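Hypothetical protein (Streptococcus pneumoniae, PDB 2HIY) is of unknown function but belongs to the DUF1697 family of conserved bacterial proteins, built round two antiparallel sheets. Local coordinates at residues 6-10 with 177-181; 74-78 with 164-168; 84-88 with 134-139. All blocks are in the same frame, centred on the assembly; numbering follows the deposited sequence.

The chain carries two antiparallel sheets of four strands, each with strand order 2-3-1-4. All three contacts lie where the two halves meet. They are nested along the chain: contact 3 inside the loop closed by contact 2, and contact 2 inside that closed by contact 1. Contact 1 sets strand 5-10 of the first sheet against the last helix, 171-182. Contact 2 joins the loop entering strand 78-81 to strand 166-170 of the second sheet. Contact 3 ties helix 82-89 to the turn before strand 137-142. Their centres are about 12 to 16 Å apart. Phe85 of contact 3 packs on Ile177 and Leu181 of contact 1. Together the contacts join both sheets and the last helix.

Contact 1. Residues 6-10 with 177-181; sequences RYALL and IGQML
Leu181 of the last helix presses a methyl group onto the backbone of strand 6-10 between Tyr7 and Ala8. Its CB carries the chain off the helix. CG, CD1 and CD2 all lie near Ala8 CB. CD2 comes nearest the strand: it lies 3.5 Å from Tyr7 C and equally near Ala8 N, with Arg6 CG at its flank. Leu80, Leu82 and Phe85 also touch this side chain. The arrangement is a helix laid on the face of an antiparallel sheet, with the directions of the short segments 145° apart. Strand 5-10 is an inner strand, between 47-52 and 78-81. One helical turn before Leu181, Ile177 places CG2 4.0 Å from Ala8 CB. Its CD1 meets Leu10 CD2 tip to tip at 3.9 Å. At the other end of the strand the contact becomes polar. In Arg6, chi1 of -170° puts CG 3.5 Å from Leu181 O. The bend at chi2 then turns the guanidinium toward Met180 O. Two waters connect it to this selenomethionine carbonyl. One lies in the guanidinium plane, 2.8 Å from Arg6 NH1; the other is held weakly by NE. Arg6 NH2 bonds to Thr51 OG1 and Lys38 O.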
loop_
_atom_site.group_PDB
_atom_site.type_symbol
_atom_site.label_atom_id
_atom_site.label_comp_id
_atom_site.label_asym_id
_atom_site.label_seq_id
_atom_site.Cartn_x
_atom_site.Cartn_y
_atom_site.Cartn_z
ATOM N N ARG D 6 -13.808 -18.579 -32.841
ATOM C CA ARG D 6 -13.827 -17.685 -31.718
ATOM C C ARG D 6 -12.580 -17.962 -30.877
ATOM O O ARG D 6 -12.263 -19.123 -30.549
ATOM C CB ARG D 6 -15.104 -17.900 -30.897
ATOM C CG ARG D 6 -15.351 -16.858 -29.828
ATOM C CD ARG D 6 -16.020 -15.627 -30.419
ATOM N NE ARG D 6 -16.306 -14.605 -29.418
ATOM C CZ ARG D 6 -16.400 -13.306 -29.714
ATOM N NH1 ARG D 6 -16.684 -12.427 -28.765
ATOM N NH2 ARG D 6 -16.191 -12.895 -30.958
ATOM N N TYR D 7 -11.885 -16.881 -30.552
ATOM C CA TYR D 7 -10.610 -16.895 -29.825
ATOM C C TYR D 7 -10.681 -16.112 -28.537
ATOM O O TYR D 7 -11.436 -15.132 -28.443
ATOM C CB TYR D 7 -9.496 -16.248 -30.660
ATOM C CG TYR D 7 -9.082 -17.071 -31.850
ATOM C CD1 TYR D 7 -9.625 -16.834 -33.119
ATOM C CD2 TYR D 7 -8.149 -18.106 -31.713
ATOM C CE1 TYR D 7 -9.269 -17.596 -34.198
ATOM C CE2 TYR D 7 -7.759 -18.877 -32.803
ATOM C CZ TYR D 7 -8.334 -18.617 -34.056
ATOM O OH TYR D 7 -7.988 -19.351 -35.178
ATOM N N ALA D 8 -9.895 -16.547 -27.550
ATOM C CA ALA D 8 -9.597 -15.772 -26.355
ATOM C C ALA D 8 -8.143 -15.342 -26.463
ATOM O O ALA D 8 -7.246 -16.154 -26.735
ATOM C CB ALA D 8 -9.795 -16.618 -25.069
ATOM N N LEU D 9 -7.937 -14.057 -26.241
ATOM C CA LEU D 9 -6.635 -13.422 -26.219
ATOM C C LEU D 9 -6.408 -12.920 -24.800
ATOM O O LEU D 9 -7.131 -12.034 -24.339
ATOM C CB LEU D 9 -6.680 -12.240 -27.193
ATOM C CG LEU D 9 -5.461 -11.310 -27.225
ATOM C CD1 LEU D 9 -4.165 -12.053 -27.578
ATOM C CD2 LEU D 9 -5.742 -10.173 -28.253
ATOM N N LEU D 10 -5.436 -13.504 -24.110
ATOM C CA LEU D 10 -5.187 -13.194 -22.696
ATOM C C LEU D 10 -3.818 -12.583 -22.565
ATOM O O LEU D 10 -2.853 -13.097 -23.132
ATOM C CB LEU D 10 -5.265 -14.473 -21.840
ATOM C CG LEU D 10 -6.478 -15.365 -22.109
ATOM C CD1 LEU D 10 -6.311 -16.589 -21.188
ATOM C CD2 LEU D 10 -7.796 -14.656 -21.871
ATOM N N ILE D 177 -13.802 -17.292 -19.016
ATOM C CA ILE D 177 -13.195 -17.407 -20.341
ATOM C C ILE D 177 -13.940 -18.438 -21.188
ATOM O O ILE D 177 -14.281 -18.170 -22.327
ATOM C CB ILE D 177 -11.662 -17.688 -20.250
ATOM C CG1 ILE D 177 -10.942 -16.431 -19.765
ATOM C CG2 ILE D 177 -11.074 -18.176 -21.600
ATOM C CD1 ILE D 177 -9.574 -16.682 -19.109
ATOM N N GLY D 178 -14.233 -19.601 -20.632
ATOM C CA GLY D 178 -14.960 -20.600 -21.385
ATOM C C GLY D 178 -16.360 -20.115 -21.744
ATOM O O GLY D 178 -16.827 -20.349 -22.848
ATOM N N GLN D 179 -17.012 -19.410 -20.823
ATOM C CA GLN D 179 -18.373 -18.912 -21.071
ATOM C C GLN D 179 -18.343 -17.852 -22.170
ATOM O O GLN D 179 -19.213 -17.813 -23.060
ATOM C CB GLN D 179 -18.954 -18.348 -19.784
ATOM C CG GLN D 179 -19.338 -19.448 -18.793
ATOM C CD GLN D 179 -19.523 -18.954 -17.362
ATOM O OE1 GLN D 179 -19.636 -17.746 -17.107
ATOM N NE2 GLN D 179 -19.561 -19.892 -16.419
HETATM N N MSE D 180 -17.337 -16.984 -22.130
HETATM C CA MSE D 180 -17.231 -15.916 -23.136
HETATM C C MSE D 180 -16.906 -16.471 -24.517
HETATM O O MSE D 180 -17.306 -15.872 -25.530
HETATM C CB MSE D 180 -16.196 -14.868 -22.725
HETATM C CG MSE D 180 -16.571 -14.008 -21.514
HETATM SE SE MSE D 180 -17.932 -12.706 -21.916
HETATM C CE MSE D 180 -16.782 -11.432 -22.846
ATOM N N LEU D 181 -16.176 -17.582 -24.579
ATOM C CA LEU D 181 -15.855 -18.261 -25.838
ATOM C C LEU D 181 -17.058 -18.949 -26.474
ATOM O O LEU D 181 -17.138 -19.048 -27.691
ATOM C CB LEU D 181 -14.748 -19.299 -25.623
ATOM C CG LEU D 181 -13.313 -18.787 -25.563
ATOM C CD1 LEU D 181 -12.398 -19.895 -25.096
ATOM C CD2 LEU D 181 -12.868 -18.296 -26.945
HETATM O O HOH W 1 -17.198 -13.168 -26.123
HETATM O O HOH W 2 -18.364 -15.684 -27.902
#

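Contact 2. Residues 74-78 with 164-168; sequences IQSFS and RHITI
Gln75, Ser76 and Ser78 face Arg164, His165 and Thr167 across the junction of the two antiparallel sheets. Segment 74-78 leads into strand 78-81, an edge strand of the first sheet as counted within the chain. Segment 164-168 leads into strand 166-170, which holds the same place in the second. The contact therefore brings two edge strands together near their starts, through polar side chains.

Gln75 comes first and lies at the exposed end. Its chain is extended beyond CG, and OE1 comes to the edge of the Arg164 guanidinium. The amide and guanidinium planes are 73° apart. Arg164 NH2 gives OE1 a weak bond of 3.2 Å, bent to 124° at the hydrogen. The other end of the amide, NE2, is held by Pro72 O. Arg164 also packs on Asn33 of the second subunit, so this end of the contact lies beside a subunit boundary.

Ser76 is buried and forms a firmer link. With chi1 at 71°, its OG sits between the backbone N and the carbonyl carbon. From there it donates to Arg164 O at 2.9 Å. The donor is tilted slightly from the carbonyl plane. The CB of Ser76 also lies 3.9 Å from His165 CD2, approaching the imidazole obliquely.

After Phe77, which points away, Ser78 points back toward the second segment. Its OG is bonded to Tyr108 O, which ties it to strand 102-108 of the second sheet. Thr167 OG1 lies 2.9 Å from Ser78 OG. A water bridges the row: it donates to Ser76 OG at 3.0 Å and lies 2.8 Å from Thr167 OG1.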
loop_
_atom_site.group_PDB
_atom_site.type_symbol
_atom_site.label_atom_id
_atom_site.label_comp_id
_atom_site.label_asym_id
_atom_site.label_seq_id
_atom_site.Cartn_x
_atom_site.Cartn_y
_atom_site.Cartn_z
ATOM N N ILE D 74 3.143 -5.184 -23.584
ATOM C CA ILE D 74 2.513 -6.509 -23.762
ATOM C C ILE D 74 3.491 -7.347 -24.585
ATOM O O ILE D 74 3.572 -7.208 -25.810
ATOM C CB ILE D 74 1.123 -6.395 -24.437
ATOM C CG1 ILE D 74 0.172 -5.585 -23.520
ATOM C CG2 ILE D 74 0.561 -7.803 -24.754
ATOM C CD1 ILE D 74 -1.253 -5.344 -24.070
ATOM N N GLN D 75 4.280 -8.159 -23.896
ATOM C CA GLN D 75 5.402 -8.865 -24.497
ATOM C C GLN D 75 5.219 -10.375 -24.581
ATOM O O GLN D 75 6.118 -11.093 -25.035
ATOM C CB GLN D 75 6.694 -8.505 -23.736
ATOM C CG GLN D 75 7.109 -7.059 -24.018
ATOM C CD GLN D 75 8.238 -6.549 -23.169
ATOM O OE1 GLN D 75 8.981 -7.321 -22.564
ATOM N NE2 GLN D 75 8.388 -5.227 -23.131
ATOM N N SER D 76 4.056 -10.840 -24.137
ATOM C CA SER D 76 3.625 -12.214 -24.340
ATOM C C SER D 76 2.112 -12.196 -24.368
ATOM O O SER D 76 1.473 -11.262 -23.851
ATOM C CB SER D 76 4.091 -13.109 -23.167
ATOM O OG SER D 76 3.365 -12.837 -21.953
ATOM N N PHE D 77 1.512 -13.207 -24.985
ATOM C CA PHE D 77 0.073 -13.351 -24.878
ATOM C C PHE D 77 -0.309 -14.795 -25.113
ATOM O O PHE D 77 0.419 -15.529 -25.795
ATOM C CB PHE D 77 -0.676 -12.404 -25.849
ATOM C CG PHE D 77 -0.310 -12.580 -27.306
ATOM C CD1 PHE D 77 -0.966 -13.488 -28.137
ATOM C CD2 PHE D 77 0.625 -11.738 -27.884
ATOM C CE1 PHE D 77 -0.633 -13.608 -29.495
ATOM C CE2 PHE D 77 0.950 -11.848 -29.248
ATOM C CZ PHE D 77 0.324 -12.786 -30.048
ATOM N N SER D 78 -1.466 -15.176 -24.572
ATOM C CA SER D 78 -2.063 -16.464 -24.845
ATOM C C SER D 78 -3.167 -16.265 -25.885
ATOM O O SER D 78 -3.908 -15.278 -25.824
ATOM C CB SER D 78 -2.698 -17.029 -23.584
ATOM O OG SER D 78 -1.759 -17.038 -22.514
ATOM N N ARG D 164 6.936 -14.259 -16.783
ATOM C CA ARG D 164 6.331 -13.208 -17.607
ATOM C C ARG D 164 5.799 -13.764 -18.919
ATOM O O ARG D 164 5.307 -13.003 -19.768
ATOM C CB ARG D 164 7.334 -12.089 -17.863
ATOM C CG ARG D 164 7.654 -11.278 -16.590
ATOM C CD ARG D 164 8.797 -10.247 -16.795
ATOM N NE ARG D 164 8.727 -9.555 -18.077
ATOM C CZ ARG D 164 8.051 -8.437 -18.296
ATOM N NH1 ARG D 164 7.392 -7.843 -17.304
ATOM N NH2 ARG D 164 8.046 -7.909 -19.523
ATOM N N HIS D 165 5.890 -15.086 -19.100
ATOM C CA HIS D 165 5.472 -15.763 -20.335
ATOM C C HIS D 165 4.376 -16.768 -20.069
ATOM O O HIS D 165 4.184 -17.706 -20.860
ATOM C CB HIS D 165 6.683 -16.378 -21.017
ATOM C CG HIS D 165 7.674 -15.343 -21.394
ATOM N ND1 HIS D 165 8.737 -14.991 -20.592
ATOM C CD2 HIS D 165 7.684 -14.499 -22.445
ATOM C CE1 HIS D 165 9.389 -13.992 -21.163
ATOM N NE2 HIS D 165 8.782 -13.686 -22.293
ATOM N N ILE D 166 3.686 -16.600 -18.951
ATOM C CA ILE D 166 2.438 -17.318 -18.710
ATOM C C ILE D 166 1.392 -16.303 -18.324
ATOM O O ILE D 166 1.746 -15.209 -17.864
ATOM C CB ILE D 166 2.551 -18.383 -17.605
ATOM C CG1 ILE D 166 3.119 -17.765 -16.335
ATOM C CG2 ILE D 166 3.344 -19.585 -18.104
ATOM C CD1 ILE D 166 3.039 -18.621 -15.106
ATOM N N THR D 167 0.133 -16.662 -18.488
ATOM C CA THR D 167 -0.936 -15.757 -18.133
ATOM C C THR D 167 -1.762 -16.443 -17.054
ATOM O O THR D 167 -2.443 -17.428 -17.324
ATOM C CB THR D 167 -1.812 -15.456 -19.363
ATOM O OG1 THR D 167 -0.954 -15.161 -20.492
ATOM C CG2 THR D 167 -2.722 -14.310 -19.065
ATOM N N ILE D 168 -1.711 -15.903 -15.847
ATOM C CA ILE D 168 -2.322 -16.595 -14.715
ATOM C C ILE D 168 -3.734 -16.076 -14.528
ATOM O O ILE D 168 -3.968 -14.858 -14.476
ATOM C CB ILE D 168 -1.517 -16.363 -13.451
ATOM C CG1 ILE D 168 -0.097 -16.888 -13.656
ATOM C CG2 ILE D 168 -2.232 -17.042 -12.247
ATOM C CD1 ILE D 168 0.840 -16.686 -12.442
HETATM O O HOH W 3 0.440 -12.930 -21.349
#

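Contact 3. Residues 84-88 with 134-139; sequences DFEAE and GKLGIF
Glu88 and Leu136 bury the most surface in this contact, and Phe139 adds a smaller share. Glu88 is modelled in two conformers, one of which is described here. As it leaves helix 82-89, chi1 of -165° swings CG away from the backbone N, and the chain then bends at chi2. This turns the carboxylate onto the tight turn of the beta hairpin formed by strands 129-133 and 137-142. Leu136 N reaches OE1 at 2.8 Å, on the syn side but 32° out of the carboxylate plane. Lys135 N reaches OE2 at 3.0 Å, through the syn lone pair, and the bond is nearly straight at 168°. Nearer the helix along the side chain, Glu88 CG lies 3.9 Å from Phe139 CZ. The two side chains run alongside each other in opposite senses, and Trp96 and Phe105 meet the Phe139 ring edge-to-face.

Leu136 sets its two methyls against the turn of helix at Asp84 and Phe85. CD1 lies 3.7 Å from Asp84 O and 4.3 Å from Phe85 CD1, while CD2 approaches Asp84 CB at 4.0 Å.

In this conformer two successive amides grip the carboxylate and, both being donors, probably favour its ionised form; the second conformer makes the hold doubtful.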
loop_
_atom_site.group_PDB
_atom_site.type_symbol
_atom_site.label_atom_id
_atom_site.label_comp_id
_atom_site.label_asym_id
_atom_site.label_seq_id
_atom_site.Cartn_x
_atom_site.Cartn_y
_atom_site.Cartn_z
ATOM N N ASP D 84 -10.132 -25.411 -28.605
ATOM C CA ASP D 84 -9.029 -25.712 -27.686
ATOM C C ASP D 84 -9.550 -25.802 -26.258
ATOM O O ASP D 84 -9.183 -26.702 -25.502
ATOM C CB ASP D 84 -7.979 -24.584 -27.679
ATOM C CG ASP D 84 -7.137 -24.488 -28.951
ATOM O OD1 ASP D 84 -7.011 -25.483 -29.717
ATOM O OD2 ASP D 84 -6.549 -23.377 -29.158
ATOM N N PHE D 85 -10.387 -24.842 -25.884
ATOM C CA PHE D 85 -10.893 -24.745 -24.534
ATOM C C PHE D 85 -11.831 -25.907 -24.218
ATOM O O PHE D 85 -11.763 -26.488 -23.119
ATOM C CB PHE D 85 -11.580 -23.394 -24.287
ATOM C CG PHE D 85 -11.643 -23.030 -22.830
ATOM C CD1 PHE D 85 -10.539 -22.449 -22.225
ATOM C CD2 PHE D 85 -12.748 -23.326 -22.060
ATOM C CE1 PHE D 85 -10.558 -22.125 -20.854
ATOM C CE2 PHE D 85 -12.762 -23.010 -20.682
ATOM C CZ PHE D 85 -11.677 -22.401 -20.109
ATOM N N GLU D 86 -12.678 -26.260 -25.172
ATOM C CA GLU D 86 -13.596 -27.367 -24.958
ATOM C C GLU D 86 -12.832 -28.674 -24.794
ATOM O O GLU D 86 -13.222 -29.543 -23.990
ATOM C CB GLU D 86 -14.591 -27.447 -26.109
ATOM C CG GLU D 86 -15.589 -26.312 -26.100
ATOM C CD GLU D 86 -16.652 -26.410 -27.176
ATOM O OE1 GLU D 86 -16.374 -26.946 -28.279
ATOM O OE2 GLU D 86 -17.768 -25.917 -26.909
ATOM N N ALA D 87 -11.740 -28.830 -25.532
ATOM C CA ALA D 87 -10.883 -30.004 -25.373
ATOM C C ALA D 87 -10.287 -30.036 -23.951
ATOM O O ALA D 87 -10.227 -31.119 -23.322
ATOM C CB ALA D 87 -9.790 -30.033 -26.423
ATOM N N GLU D 88 -9.863 -28.882 -23.431
ATOM C CA GLU D 88 -9.341 -28.815 -22.063
ATOM C C GLU D 88 -10.396 -29.188 -21.011
ATOM O O GLU D 88 -10.078 -29.828 -20.006
ATOM C CB GLU D 88 -8.747 -27.436 -21.767
ATOM C CG GLU D 88 -7.856 -27.399 -20.500
ATOM C CD GLU D 88 -6.453 -27.943 -20.749
ATOM O OE1 GLU D 88 -5.499 -27.131 -20.775
ATOM O OE2 GLU D 88 -6.279 -29.170 -20.947
ATOM N N GLY D 134 -1.973 -29.491 -18.225
ATOM C CA GLY D 134 -3.009 -29.642 -19.245
ATOM C C GLY D 134 -2.468 -29.284 -20.618
ATOM O O GLY D 134 -1.269 -29.073 -20.804
ATOM N N LYS D 135 -3.352 -29.169 -21.596
ATOM C CA LYS D 135 -2.895 -28.846 -22.940
ATOM C C LYS D 135 -2.581 -27.365 -23.084
ATOM O O LYS D 135 -1.574 -26.981 -23.700
ATOM C CB LYS D 135 -3.965 -29.242 -23.956
ATOM C CG LYS D 135 -3.643 -28.864 -25.381
ATOM C CD LYS D 135 -2.447 -29.600 -25.953
ATOM C CE LYS D 135 -2.291 -29.270 -27.439
ATOM N NZ LYS D 135 -0.875 -29.476 -27.837
ATOM N N LEU D 136 -3.416 -26.536 -22.475
ATOM C CA LEU D 136 -3.308 -25.091 -22.639
ATOM C C LEU D 136 -2.543 -24.419 -21.514
ATOM O O LEU D 136 -2.296 -23.240 -21.562
ATOM C CB LEU D 136 -4.687 -24.455 -22.687
ATOM C CG LEU D 136 -5.530 -24.837 -23.911
ATOM C CD1 LEU D 136 -6.976 -24.334 -23.739
ATOM C CD2 LEU D 136 -4.885 -24.271 -25.173
ATOM N N GLY D 137 -2.210 -25.181 -20.484
ATOM C CA GLY D 137 -1.555 -24.585 -19.345
ATOM C C GLY D 137 -1.587 -25.539 -18.176
ATOM O O GLY D 137 -1.883 -26.721 -18.322
ATOM N N ILE D 138 -1.306 -24.966 -17.010
ATOM C CA ILE D 138 -1.125 -25.770 -15.784
ATOM C C ILE D 138 -2.259 -25.475 -14.815
ATOM O O ILE D 138 -2.495 -24.310 -14.470
ATOM C CB ILE D 138 0.208 -25.419 -15.076
ATOM C CG1 ILE D 138 1.361 -25.543 -16.070
ATOM C CG2 ILE D 138 0.437 -26.345 -13.866
ATOM C CD1 ILE D 138 2.706 -25.079 -15.516
ATOM N N PHE D 139 -3.004 -26.508 -14.397
ATOM C CA PHE D 139 -3.923 -26.370 -13.276
ATOM C C PHE D 139 -3.125 -26.440 -11.983
ATOM O O PHE D 139 -2.329 -27.363 -11.821
ATOM C CB PHE D 139 -4.908 -27.552 -13.239
ATOM C CG PHE D 139 -5.716 -27.768 -14.504
ATOM C CD1 PHE D 139 -6.961 -27.164 -14.637
ATOM C CD2 PHE D 139 -5.267 -28.627 -15.529
ATOM C CE1 PHE D 139 -7.746 -27.389 -15.777
ATOM C CE2 PHE D 139 -6.030 -28.841 -16.662
ATOM C CZ PHE D 139 -7.291 -28.232 -16.773
#